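PDB 3CTK: rRNA N-glycosidase, which belongs to the plant ribosome-inactivating proteins, here a single chain that combines a mixed beta sheet with many helices. Local coordinates for residues D76-K81 with G144-G149; K81-F86 with V102-T107; G199-A204 with P217-I222; T213-A218 with W229-V234. All blocks are in the same frame, centred on the assembly; numbering follows the deposited sequence.

Contact 1 of 4, residues D76-K81 with G144-G149; sequences DKWDGK and GKTING
The indole of Trp78 packs against the backbone of Gly144 to Thr146. CE3 of the indole lies 3.4 Å from Gly144 O, and CZ3 is 3.6 Å from Lys145 C, so the six-membered ring meets the peptide path obliquely. With CG of Trp78 anti to its N (chi1 168°), the ring swings toward the loop and runs alongside the Thr146 side chain, Trp78 CH2 to Thr146 CG2 at 3.9 Å. Lys145 CA sits in the ring plane at its edge.

The one direct hydrogen bond is weak. Gly144 N points at Asp76 OD2 over 3.5 Å, though fairly straight (162°); the carboxylate has a stronger partner in Arg83, a salt bridge. Lys77 O takes a CA-H...O contact from Gly144 CA at 2.9 Å.

A water completes the set: it accepts from Asp79 N at 3.0 Å and donates to Gly144 O at 2.9 Å, while lying over one face of the indole, toward the rim. Asp79 belongs to the type I' turn Trp78-Lys81 that joins strands 70-78 and 81-88. This beta hairpin therefore meets the loop before helix 149-168 through an indole, a water and backbone groups, not through paired charges.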
loop_
_atom_site.group_PDB
_atom_site.type_symbol
_atom_site.label_atom_id
_atom_site.label_comp_id
_atom_site.label_asym_id
_atom_site.label_seq_id
_atom_site.Cartn_x
_atom_site.Cartn_y
_atom_site.Cartn_z
ATOM N N ASP A 76 -2.897 -3.253 16.980
ATOM C CA ASP A 76 -3.112 -2.021 17.725
ATOM C C ASP A 76 -3.243 -2.423 19.189
ATOM O O ASP A 76 -2.632 -3.409 19.613
ATOM C CB ASP A 76 -4.360 -1.277 17.211
ATOM C CG ASP A 76 -5.670 -1.942 17.609
ATOM O OD1 ASP A 76 -5.727 -3.183 17.728
ATOM O OD2 ASP A 76 -6.661 -1.202 17.783
ATOM N N LYS A 77 -4.013 -1.673 19.967
ATOM C CA LYS A 77 -4.176 -2.014 21.374
ATOM C C LYS A 77 -5.636 -2.048 21.796
ATOM O O LYS A 77 -6.483 -1.380 21.209
ATOM C CB LYS A 77 -3.431 -1.008 22.258
ATOM C CG LYS A 77 -2.011 -0.712 21.817
ATOM C CD LYS A 77 -1.018 -0.909 22.947
ATOM C CE LYS A 77 -0.186 -2.158 22.734
ATOM N NZ LYS A 77 0.814 -2.362 23.819
ATOM N N TRP A 78 -5.922 -2.862 22.803
ATOM C CA TRP A 78 -7.262 -2.960 23.368
ATOM C C TRP A 78 -7.132 -3.379 24.821
ATOM O O TRP A 78 -6.547 -4.416 25.129
ATOM C CB TRP A 78 -8.145 -3.970 22.633
ATOM C CG TRP A 78 -9.406 -4.256 23.415
ATOM C CD1 TRP A 78 -9.633 -5.316 24.248
ATOM C CD2 TRP A 78 -10.556 -3.403 23.534
ATOM N NE1 TRP A 78 -10.845 -5.174 24.884
ATOM C CE2 TRP A 78 -11.433 -4.011 24.464
ATOM C CE3 TRP A 78 -10.927 -2.184 22.950
ATOM C CZ2 TRP A 78 -12.659 -3.440 24.824
ATOM C CZ3 TRP A 78 -12.151 -1.615 23.309
ATOM C CH2 TRP A 78 -13.001 -2.247 24.238
ATOM N N ASP A 79 -7.671 -2.554 25.711
ATOM C CA ASP A 79 -7.629 -2.831 27.139
ATOM C C ASP A 79 -6.194 -2.990 27.639
ATOM O O ASP A 79 -5.909 -3.833 28.489
ATOM C CB ASP A 79 -8.438 -4.097 27.445
ATOM C CG ASP A 79 -8.617 -4.329 28.930
ATOM O OD1 ASP A 79 -9.081 -3.397 29.619
ATOM O OD2 ASP A 79 -8.304 -5.440 29.406
ATOM N N GLY A 80 -5.293 -2.178 27.095
ATOM C CA GLY A 80 -3.901 -2.225 27.511
ATOM C C GLY A 80 -3.086 -3.375 26.953
ATOM O O GLY A 80 -1.908 -3.524 27.289
ATOM N N LYS A 81 -3.698 -4.191 26.103
ATOM C CA LYS A 81 -2.996 -5.323 25.515
ATOM C C LYS A 81 -3.035 -5.273 23.992
ATOM O O LYS A 81 -3.881 -4.598 23.406
ATOM C CB LYS A 81 -3.607 -6.633 26.010
ATOM C CG LYS A 81 -3.475 -6.838 27.514
ATOM C CD LYS A 81 -3.843 -8.258 27.914
ATOM C CE LYS A 81 -3.097 -9.263 27.053
ATOM N NZ LYS A 81 -1.642 -8.927 26.989
ATOM N N GLY A 144 -7.672 1.197 20.064
ATOM C CA GLY A 144 -8.181 0.985 21.410
ATOM C C GLY A 144 -9.689 1.054 21.553
ATOM O O GLY A 144 -10.209 1.170 22.667
ATOM N N LYS A 145 -10.401 0.974 20.433
ATOM C CA LYS A 145 -11.857 1.036 20.451
ATOM C C LYS A 145 -12.488 -0.275 20.004
ATOM O O LYS A 145 -11.816 -1.124 19.422
ATOM C CB LYS A 145 -12.331 2.182 19.556
ATOM C CG LYS A 145 -12.044 3.545 20.163
ATOM C CD LYS A 145 -12.362 4.680 19.218
ATOM C CE LYS A 145 -12.390 5.994 19.973
ATOM N NZ LYS A 145 -11.239 6.106 20.909
ATOM N N THR A 146 -13.775 -0.450 20.291
ATOM C CA THR A 146 -14.458 -1.670 19.885
ATOM C C THR A 146 -14.400 -1.770 18.365
ATOM O O THR A 146 -14.417 -0.755 17.670
ATOM C CB THR A 146 -15.929 -1.681 20.346
ATOM O OG1 THR A 146 -16.602 -0.526 19.839
ATOM C CG2 THR A 146 -16.003 -1.684 21.861
ATOM N N ILE A 147 -14.321 -2.998 17.860
ATOM C CA ILE A 147 -14.239 -3.245 16.425
ATOM C C ILE A 147 -15.456 -2.729 15.655
ATOM O O ILE A 147 -16.582 -3.190 15.859
ATOM C CB ILE A 147 -14.062 -4.763 16.142
ATOM C CG1 ILE A 147 -12.734 -5.251 16.730
ATOM C CG2 ILE A 147 -14.121 -5.033 14.647
ATOM C CD1 ILE A 147 -11.495 -4.617 16.097
ATOM N N ASN A 148 -15.215 -1.762 14.777
ATOM C CA ASN A 148 -16.260 -1.183 13.943
ATOM C C ASN A 148 -15.802 -1.344 12.494
ATOM O O ASN A 148 -14.903 -0.638 12.033
ATOM C CB ASN A 148 -16.456 0.296 14.275
ATOM C CG ASN A 148 -17.552 0.936 13.447
ATOM O OD1 ASN A 148 -17.495 0.937 12.219
ATOM N ND2 ASN A 148 -18.556 1.486 14.116
ATOM N N GLY A 149 -16.428 -2.281 11.788
ATOM C CA GLY A 149 -16.063 -2.553 10.410
ATOM C C GLY A 149 -15.940 -1.351 9.494
ATOM O O GLY A 149 -14.990 -1.264 8.711
HETATM O O HOH W 1 -8.987 0.043 25.096
#

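Contact 2 of 4, residues K81-F86 with V102-T107; sequences KDRAVF and VTNRVT
Phe86 and Arg105 set two flat groups against each other with their planes 46° apart. Arg105 NH2 reaches the edge of the phenyl ring near its plane, 3.4 Å from Phe86 CZ, whereas Phe86 CE1 and Ala84 CB lie over one face of the guanidinium. At the edge of that guanidinium, Val102 O receives Arg105 NH1 in the carbonyl plane, on a lone pair, at 3.0 Å. The bend at chi3 (79°) folds the arginine back to this carbonyl, and Thr95, Leu98 and Phe99 supply further carbonyl acceptors. Backbone oxygens therefore fix the rotation of the group.

On the other side of the strands, Arg83 and Asn104 run side by side, guanidinium and amide 68° apart, with Arg83 CD 3.7 Å from Asn104 ND2. A water in the guanidinium plane accepts from both Arg83 NH1 and Asn104 ND2; the stronger partner of this arginine is Asp76.

Strands 81-88 and 105-108 are parallel neighbours, joined through helix 92-97 in a beta-alpha-beta crossover, and 105-108 is an outermost strand of the mixed sheet. Three near-straight backbone bonds hold them: Ala84 N to Asn104 O (2.8 Å), Val106 N to Ala84 O (2.7 Å) and Phe86 N to Val106 O (2.7 Å). Before the paired region, Val102 CG1 packs 3.6 Å from Asp82 O, and another water spans Asp82 O and Asn104 N.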
loop_
_atom_site.group_PDB
_atom_site.type_symbol
_atom_site.label_atom_id
_atom_site.label_comp_id
_atom_site.label_asym_id
_atom_site.label_seq_id
_atom_site.Cartn_x
_atom_site.Cartn_y
_atom_site.Cartn_z
ATOM N N LYS A 81 -3.698 -4.191 26.103
ATOM C CA LYS A 81 -2.996 -5.323 25.515
ATOM C C LYS A 81 -3.035 -5.273 23.992
ATOM O O LYS A 81 -3.881 -4.598 23.406
ATOM C CB LYS A 81 -3.607 -6.633 26.010
ATOM C CG LYS A 81 -3.475 -6.838 27.514
ATOM C CD LYS A 81 -3.843 -8.258 27.914
ATOM C CE LYS A 81 -3.097 -9.263 27.053
ATOM N NZ LYS A 81 -1.642 -8.927 26.989
ATOM N N ASP A 82 -2.116 -5.989 23.353
ATOM C CA ASP A 82 -2.072 -6.000 21.895
ATOM C C ASP A 82 -3.302 -6.680 21.317
ATOM O O ASP A 82 -3.918 -7.535 21.955
ATOM C CB ASP A 82 -0.822 -6.727 21.390
ATOM C CG ASP A 82 0.463 -6.008 21.750
ATOM O OD1 ASP A 82 0.476 -4.758 21.740
ATOM O OD2 ASP A 82 1.469 -6.696 22.023
ATOM N N ARG A 83 -3.655 -6.284 20.103
ATOM C CA ARG A 83 -4.792 -6.862 19.400
ATOM C C ARG A 83 -4.410 -6.982 17.935
ATOM O O ARG A 83 -3.949 -6.009 17.330
ATOM C CB ARG A 83 -6.037 -5.976 19.526
ATOM C CG ARG A 83 -7.188 -6.435 18.619
ATOM C CD ARG A 83 -8.480 -5.678 18.894
ATOM N NE ARG A 83 -8.317 -4.236 18.742
ATOM C CZ ARG A 83 -9.263 -3.345 19.024
ATOM N NH1 ARG A 83 -10.444 -3.751 19.475
ATOM N NH2 ARG A 83 -9.029 -2.048 18.854
ATOM N N ALA A 84 -4.585 -8.177 17.375
ATOM C CA ALA A 84 -4.268 -8.422 15.972
ATOM C C ALA A 84 -5.560 -8.378 15.174
ATOM O O ALA A 84 -6.541 -9.035 15.523
ATOM C CB ALA A 84 -3.602 -9.785 15.805
ATOM N N VAL A 85 -5.561 -7.590 14.106
ATOM C CA VAL A 85 -6.737 -7.459 13.264
ATOM C C VAL A 85 -6.348 -7.860 11.850
ATOM O O VAL A 85 -5.443 -7.272 11.251
ATOM C CB VAL A 85 -7.256 -6.004 13.273
ATOM C CG1 VAL A 85 -8.499 -5.874 12.403
ATOM C CG2 VAL A 85 -7.552 -5.579 14.710
ATOM N N PHE A 86 -7.030 -8.868 11.315
ATOM C CA PHE A 86 -6.727 -9.345 9.971
ATOM C C PHE A 86 -7.880 -9.185 8.998
ATOM O O PHE A 86 -9.044 -9.317 9.365
ATOM C CB PHE A 86 -6.357 -10.831 9.991
ATOM C CG PHE A 86 -5.101 -11.146 10.751
ATOM C CD1 PHE A 86 -5.165 -11.679 12.034
ATOM C CD2 PHE A 86 -3.850 -10.943 10.167
ATOM C CE1 PHE A 86 -4.003 -12.011 12.727
ATOM C CE2 PHE A 86 -2.680 -11.270 10.852
ATOM C CZ PHE A 86 -2.758 -11.806 12.134
ATOM N N VAL A 102 -0.065 -12.961 20.438
ATOM C CA VAL A 102 -1.206 -12.068 20.653
ATOM C C VAL A 102 -2.483 -12.908 20.541
ATOM O O VAL A 102 -2.782 -13.446 19.476
ATOM C CB VAL A 102 -1.217 -10.930 19.600
ATOM C CG1 VAL A 102 -2.422 -10.015 19.818
ATOM C CG2 VAL A 102 0.084 -10.130 19.700
ATOM N N THR A 103 -3.228 -13.020 21.641
ATOM C CA THR A 103 -4.439 -13.837 21.658
ATOM C C THR A 103 -5.728 -13.169 21.196
ATOM O O THR A 103 -6.660 -13.857 20.772
ATOM C CB THR A 103 -4.670 -14.448 23.053
ATOM O OG1 THR A 103 -4.812 -13.403 24.020
ATOM C CG2 THR A 103 -3.492 -15.334 23.436
ATOM N N ASN A 104 -5.799 -11.844 21.292
ATOM C CA ASN A 104 -6.983 -11.126 20.835
ATOM C C ASN A 104 -6.756 -10.967 19.336
ATOM O O ASN A 104 -6.118 -10.010 18.904
ATOM C CB ASN A 104 -7.081 -9.739 21.488
ATOM C CG ASN A 104 -8.349 -8.992 21.090
ATOM O OD1 ASN A 104 -9.047 -9.384 20.152
ATOM N ND2 ASN A 104 -8.647 -7.906 21.801
ATOM N N ARG A 105 -7.257 -11.922 18.559
ATOM C CA ARG A 105 -7.090 -11.904 17.109
ATOM C C ARG A 105 -8.453 -11.791 16.437
ATOM O O ARG A 105 -9.348 -12.606 16.663
ATOM C CB ARG A 105 -6.365 -13.175 16.654
ATOM C CG ARG A 105 -5.059 -13.430 17.414
ATOM C CD ARG A 105 -4.387 -14.746 17.013
ATOM N NE ARG A 105 -3.640 -14.670 15.755
ATOM C CZ ARG A 105 -2.449 -14.087 15.614
ATOM N NH1 ARG A 105 -1.852 -13.511 16.652
ATOM N NH2 ARG A 105 -1.846 -14.096 14.430
ATOM N N VAL A 106 -8.601 -10.768 15.610
ATOM C CA VAL A 106 -9.857 -10.510 14.929
ATOM C C VAL A 106 -9.774 -10.767 13.432
ATOM O O VAL A 106 -8.861 -10.291 12.764
ATOM C CB VAL A 106 -10.296 -9.036 15.152
ATOM C CG1 VAL A 106 -11.551 -8.722 14.341
ATOM C CG2 VAL A 106 -10.541 -8.788 16.634
ATOM N N THR A 107 -10.721 -11.540 12.916
ATOM C CA THR A 107 -10.781 -11.800 11.489
ATOM C C THR A 107 -11.983 -11.003 11.013
ATOM O O THR A 107 -13.119 -11.305 11.383
ATOM C CB THR A 107 -10.986 -13.300 11.164
ATOM O OG1 THR A 107 -11.964 -13.864 12.049
ATOM C CG2 THR A 107 -9.672 -14.055 11.295
HETATM O O HOH W 2 -4.082 -10.058 23.187
HETATM O O HOH W 3 -6.255 -6.826 23.453
HETATM O O HOH W 4 -11.218 -6.431 20.668
#

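Contact 3 of 4, residues G199-A204 with P217-I222; sequences GDISDA and PALQLI
Leu219 projects from the first strand of the hairpin 214-222/228-233 onto helix 198-208, giving a helix packed on one face of a two-stranded antiparallel sheet. The short axes approach to 9.5 Å and run at 157°, nearly antiparallel, a spacing that side chains from both elements fill.

From the strand, Leu219 CB heads toward the helix, and CG, anti to the carbonyl carbon (chi1 -71°), arrives 3.9 Å from Ala204 CB. The two methyls then part. CD1 stays by the same alanine and turns its other flank to Ile201, where Ile201 CG1 is 4.3 Å from Leu219 CD1. CD2 goes deeper against the helix: it meets Ala204 CB at 3.8 Å and Asp200 O at 3.8 Å, and lies 4.0 Å from Ile201 CA. The branched end thus fits among residues 200, 201 and 204, which a helical turn brings to the same side; CD2 lies close to the helix backbone beside the Ala204 methyl.

Leu221, two residues on, also points toward the helix, while Gln220 between them is exposed. The interface is largely apolar and mostly buried, and Ile201 continues it toward Leu194, Phe169, Met241 and Ile237. On the hairpin side, backbone bonds tie Leu219 to Val231 and Leu221 to Trp229. Leu221 meets the helix through a single pair of methyls, crossing Ile201 at a slant: CD1 of Leu221 stands 4.2 Å from CD1 of Ile201.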
loop_
_atom_site.group_PDB
_atom_site.type_symbol
_atom_site.label_atom_id
_atom_site.label_comp_id
_atom_site.label_asym_id
_atom_site.label_seq_id
_atom_site.Cartn_x
_atom_site.Cartn_y
_atom_site.Cartn_z
ATOM N N GLY A 199 -0.518 -4.761 -11.624
ATOM C CA GLY A 199 -0.165 -6.050 -12.188
ATOM C C GLY A 199 0.044 -6.017 -13.690
ATOM O O GLY A 199 1.044 -6.533 -14.191
ATOM N N ASP A 200 -0.896 -5.411 -14.412
ATOM C CA ASP A 200 -0.798 -5.321 -15.866
ATOM C C ASP A 200 0.377 -4.475 -16.341
ATOM O O ASP A 200 1.034 -4.819 -17.325
ATOM C CB ASP A 200 -2.098 -4.769 -16.457
ATOM C CG ASP A 200 -3.241 -5.763 -16.376
ATOM O OD1 ASP A 200 -2.968 -6.966 -16.175
ATOM O OD2 ASP A 200 -4.408 -5.348 -16.531
ATOM N N ILE A 201 0.637 -3.367 -15.651
ATOM C CA ILE A 201 1.749 -2.495 -16.014
ATOM C C ILE A 201 3.064 -3.244 -15.813
ATOM O O ILE A 201 3.975 -3.146 -16.633
ATOM C CB ILE A 201 1.760 -1.200 -15.151
ATOM C CG1 ILE A 201 0.565 -0.318 -15.528
ATOM C CG2 ILE A 201 3.061 -0.432 -15.359
ATOM C CD1 ILE A 201 0.380 0.892 -14.624
ATOM N N SER A 202 3.150 -4.004 -14.726
ATOM C CA SER A 202 4.358 -4.764 -14.418
ATOM C C SER A 202 4.617 -5.864 -15.445
ATOM O O SER A 202 5.755 -6.061 -15.885
ATOM C CB SER A 202 4.258 -5.367 -13.011
ATOM O OG SER A 202 4.200 -4.344 -12.023
ATOM N N ASP A 203 3.568 -6.578 -15.840
ATOM C CA ASP A 203 3.725 -7.642 -16.828
ATOM C C ASP A 203 4.146 -7.066 -18.178
ATOM O O ASP A 203 4.940 -7.670 -18.899
ATOM C CB ASP A 203 2.423 -8.436 -16.993
ATOM C CG ASP A 203 2.087 -9.274 -15.770
ATOM O OD1 ASP A 203 3.024 -9.736 -15.081
ATOM O OD2 ASP A 203 0.883 -9.485 -15.505
ATOM N N ALA A 204 3.612 -5.897 -18.518
ATOM C CA ALA A 204 3.944 -5.244 -19.782
ATOM C C ALA A 204 5.424 -4.876 -19.832
ATOM O O ALA A 204 6.086 -5.047 -20.856
ATOM C CB ALA A 204 3.097 -3.994 -19.959
ATOM N N PRO A 217 1.129 -5.575 -26.754
ATOM C CA PRO A 217 0.117 -4.530 -26.961
ATOM C C PRO A 217 0.345 -3.362 -26.012
ATOM O O PRO A 217 0.955 -3.523 -24.955
ATOM C CB PRO A 217 -1.196 -5.248 -26.655
ATOM C CG PRO A 217 -0.893 -6.673 -27.004
ATOM C CD PRO A 217 0.480 -6.855 -26.421
ATOM N N ALA A 218 -0.166 -2.194 -26.383
ATOM C CA ALA A 218 0.001 -0.997 -25.568
ATOM C C ALA A 218 -0.859 -0.987 -24.305
ATOM O O ALA A 218 -1.915 -1.612 -24.251
ATOM C CB ALA A 218 -0.313 0.237 -26.410
ATOM N N LEU A 219 -0.392 -0.271 -23.286
ATOM C CA LEU A 219 -1.139 -0.140 -22.037
ATOM C C LEU A 219 -2.132 0.999 -22.229
ATOM O O LEU A 219 -1.756 2.087 -22.664
ATOM C CB LEU A 219 -0.202 0.203 -20.883
ATOM C CG LEU A 219 0.744 -0.900 -20.406
ATOM C CD1 LEU A 219 1.872 -0.273 -19.598
ATOM C CD2 LEU A 219 -0.026 -1.921 -19.571
ATOM N N GLN A 220 -3.398 0.745 -21.915
ATOM C CA GLN A 220 -4.437 1.760 -22.056
ATOM C C GLN A 220 -4.663 2.366 -20.677
ATOM O O GLN A 220 -5.474 1.867 -19.897
ATOM C CB GLN A 220 -5.727 1.115 -22.574
ATOM C CG GLN A 220 -5.505 0.157 -23.738
ATOM C CD GLN A 220 -4.988 0.849 -24.984
ATOM O OE1 GLN A 220 -4.320 0.234 -25.820
ATOM N NE2 GLN A 220 -5.305 2.127 -25.124
ATOM N N LEU A 221 -3.938 3.443 -20.382
ATOM C CA LEU A 221 -4.030 4.100 -19.085
ATOM C C LEU A 221 -4.814 5.413 -19.115
ATOM O O LEU A 221 -5.401 5.773 -20.139
ATOM C CB LEU A 221 -2.616 4.320 -18.533
ATOM C CG LEU A 221 -1.803 3.015 -18.463
ATOM C CD1 LEU A 221 -0.399 3.284 -17.933
ATOM C CD2 LEU A 221 -2.527 2.015 -17.566
ATOM N N ILE A 222 -4.823 6.118 -17.985
ATOM C CA ILE A 222 -5.559 7.375 -17.850
ATOM C C ILE A 222 -4.708 8.495 -17.249
ATOM O O ILE A 222 -3.953 8.273 -16.302
ATOM C CB ILE A 222 -6.808 7.162 -16.964
ATOM C CG1 ILE A 222 -7.687 6.071 -17.584
ATOM C CG2 ILE A 222 -7.584 8.468 -16.812
ATOM C CD1 ILE A 222 -8.826 5.604 -16.701
#

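Contact 4 of 4, residues T213-A218 with W229-V234; sequences TTINPA and WVVNKV
Thr213 O accepts a hydrogen bond from Val234 N at 2.9 Å, just past strand 228-233, with the donor in the carbonyl plane and an N-H...O angle of 162°. It also takes a CA-H...O contact from Lys233 CA at 3.2 Å, and Val234 CG2 packs beside it. The second backbone bond, Ile215 N to Asn232 O, is equally short at 2.9 Å, but its donor stands 63° out of the carbonyl plane and so misses the lone pairs.

Between these bonds, Thr214 and Lys233 form a non-hydrogen-bonded antiparallel pair in the beta hairpin of strands 214-222 and 228-233. Lys233 extends its amine to Gln236 in the following helix.

Ile215 turns to the side facing helix 198-208, where it touches Ala204. Its CG1 sits anti to the carbonyl carbon (chi1 -71°), which carries CD1 toward Val231 and Val234. The Ile215 and Val234 side chains cross at about a right angle, CG1 of Ile215 4.1 Å from CG2 of Val234, and Ile215 CD1 is 4.1 Å from Val231 CG1. The chain then turns a corner at Asn216 and Pro217, with a cis peptide bond before the proline, and returns to the partner strand at Ala218, whose CB comes 3.4 Å from Val231 O and 3.8 Å from Val230 CG1.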
loop_
_atom_site.group_PDB
_atom_site.type_symbol
_atom_site.label_atom_id
_atom_site.label_comp_id
_atom_site.label_asym_id
_atom_site.label_seq_id
_atom_site.Cartn_x
_atom_site.Cartn_y
_atom_site.Cartn_z
ATOM N N THR A 213 12.168 -1.115 -24.603
ATOM C CA THR A 213 11.735 0.058 -25.337
ATOM C C THR A 213 10.256 -0.106 -25.653
ATOM O O THR A 213 9.399 0.440 -24.958
ATOM C CB THR A 213 12.531 0.258 -26.650
ATOM O OG1 THR A 213 12.475 -0.934 -27.439
ATOM C CG2 THR A 213 13.983 0.591 -26.344
ATOM N N THR A 214 9.959 -0.888 -26.681
ATOM C CA THR A 214 8.582 -1.108 -27.109
ATOM C C THR A 214 7.711 -1.946 -26.173
ATOM O O THR A 214 8.135 -2.986 -25.666
ATOM C CB THR A 214 8.557 -1.766 -28.503
ATOM O OG1 THR A 214 9.266 -0.934 -29.428
ATOM C CG2 THR A 214 7.123 -1.939 -28.994
ATOM N N ILE A 215 6.486 -1.469 -25.958
ATOM C CA ILE A 215 5.490 -2.152 -25.132
ATOM C C ILE A 215 4.321 -2.454 -26.068
ATOM O O ILE A 215 3.615 -1.538 -26.500
ATOM C CB ILE A 215 4.977 -1.259 -23.969
ATOM C CG1 ILE A 215 6.072 -1.092 -22.911
ATOM C CG2 ILE A 215 3.726 -1.886 -23.342
ATOM C CD1 ILE A 215 5.674 -0.195 -21.741
ATOM N N ASN A 216 4.134 -3.730 -26.391
ATOM C CA ASN A 216 3.063 -4.142 -27.294
ATOM C C ASN A 216 2.468 -5.488 -26.880
ATOM O O ASN A 216 3.201 -6.448 -26.664
ATOM C CB ASN A 216 3.610 -4.246 -28.721
ATOM C CG ASN A 216 2.520 -4.460 -29.745
ATOM O OD1 ASN A 216 1.607 -3.649 -29.869
ATOM N ND2 ASN A 216 2.611 -5.554 -30.488
ATOM N N PRO A 217 1.129 -5.575 -26.754
ATOM C CA PRO A 217 0.117 -4.530 -26.961
ATOM C C PRO A 217 0.345 -3.362 -26.012
ATOM O O PRO A 217 0.955 -3.523 -24.955
ATOM C CB PRO A 217 -1.196 -5.248 -26.655
ATOM C CG PRO A 217 -0.893 -6.673 -27.004
ATOM C CD PRO A 217 0.480 -6.855 -26.421
ATOM N N ALA A 218 -0.166 -2.194 -26.383
ATOM C CA ALA A 218 0.001 -0.997 -25.568
ATOM C C ALA A 218 -0.859 -0.987 -24.305
ATOM O O ALA A 218 -1.915 -1.612 -24.251
ATOM C CB ALA A 218 -0.313 0.237 -26.410
ATOM N N TRP A 229 -4.526 7.780 -21.990
ATOM C CA TRP A 229 -3.069 7.856 -21.993
ATOM C C TRP A 229 -2.552 6.503 -22.470
ATOM O O TRP A 229 -2.445 5.559 -21.688
ATOM C CB TRP A 229 -2.551 8.175 -20.583
ATOM C CG TRP A 229 -1.046 8.222 -20.458
ATOM C CD1 TRP A 229 -0.159 8.708 -21.377
ATOM C CD2 TRP A 229 -0.264 7.801 -19.331
ATOM N NE1 TRP A 229 1.127 8.615 -20.893
ATOM C CE2 TRP A 229 1.090 8.063 -19.639
ATOM C CE3 TRP A 229 -0.578 7.232 -18.088
ATOM C CZ2 TRP A 229 2.132 7.772 -18.750
ATOM C CZ3 TRP A 229 0.458 6.942 -17.203
ATOM C CH2 TRP A 229 1.797 7.214 -17.542
ATOM N N VAL A 230 -2.257 6.411 -23.764
ATOM C CA VAL A 230 -1.770 5.169 -24.358
ATOM C C VAL A 230 -0.253 5.062 -24.274
ATOM O O VAL A 230 0.479 5.879 -24.835
ATOM C CB VAL A 230 -2.217 5.051 -25.828
ATOM C CG1 VAL A 230 -1.658 3.782 -26.452
ATOM C CG2 VAL A 230 -3.736 5.044 -25.895
ATOM N N VAL A 231 0.209 4.035 -23.570
ATOM C CA VAL A 231 1.632 3.811 -23.365
ATOM C C VAL A 231 2.175 2.650 -24.191
ATOM O O VAL A 231 1.748 1.510 -24.021
ATOM C CB VAL A 231 1.914 3.540 -21.867
ATOM C CG1 VAL A 231 3.378 3.176 -21.658
ATOM C CG2 VAL A 231 1.543 4.769 -21.049
ATOM N N ASN A 232 3.120 2.946 -25.083
ATOM C CA ASN A 232 3.730 1.912 -25.911
ATOM C C ASN A 232 5.253 1.941 -25.804
ATOM O O ASN A 232 5.956 1.320 -26.601
ATOM C CB ASN A 232 3.304 2.056 -27.381
ATOM C CG ASN A 232 3.569 3.440 -27.947
ATOM O OD1 ASN A 232 4.470 4.152 -27.505
ATOM N ND2 ASN A 232 2.790 3.817 -28.953
ATOM N N LYS A 233 5.753 2.661 -24.805
ATOM C CA LYS A 233 7.189 2.776 -24.572
ATOM C C LYS A 233 7.512 2.800 -23.083
ATOM O O LYS A 233 6.875 3.510 -22.313
ATOM C CB LYS A 233 7.730 4.039 -25.240
ATOM C CG LYS A 233 8.172 3.827 -26.677
ATOM C CD LYS A 233 8.372 5.139 -27.428
ATOM C CE LYS A 233 9.031 6.218 -26.576
ATOM N NZ LYS A 233 8.064 6.845 -25.621
ATOM N N VAL A 234 8.508 2.015 -22.685
ATOM C CA VAL A 234 8.907 1.947 -21.287
ATOM C C VAL A 234 9.225 3.330 -20.727
ATOM O O VAL A 234 8.843 3.650 -19.605
ATOM C CB VAL A 234 10.145 1.035 -21.101
ATOM C CG1 VAL A 234 10.579 1.039 -19.642
ATOM C CG2 VAL A 234 9.818 -0.382 -21.544
#

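In the fold
From the N terminus, strand 70-78 turns directly into strand 81-88, so contacts 1 and 2 share Lys81. Contact 2 closes first, through helix 92-97 onto the edge strand 105-108; it nests inside the longer loop that contact 1 closes at residues 144-149. Arg83 links the two, by a salt bridge to contact 1 and probably a hydrogen bond to Lys145 O. Both lie on the same side of the chain's centre. After that loop, on the opposite side of the centre, comes contact 3, which closes residues 199 to 222 and packs helix 198-208 on strand 214-222; contact 4 shares Pro217 and Ala218 with it and ends at 229-234. The disulfide Cys32-Cys212 anchors the chain just before this hairpin.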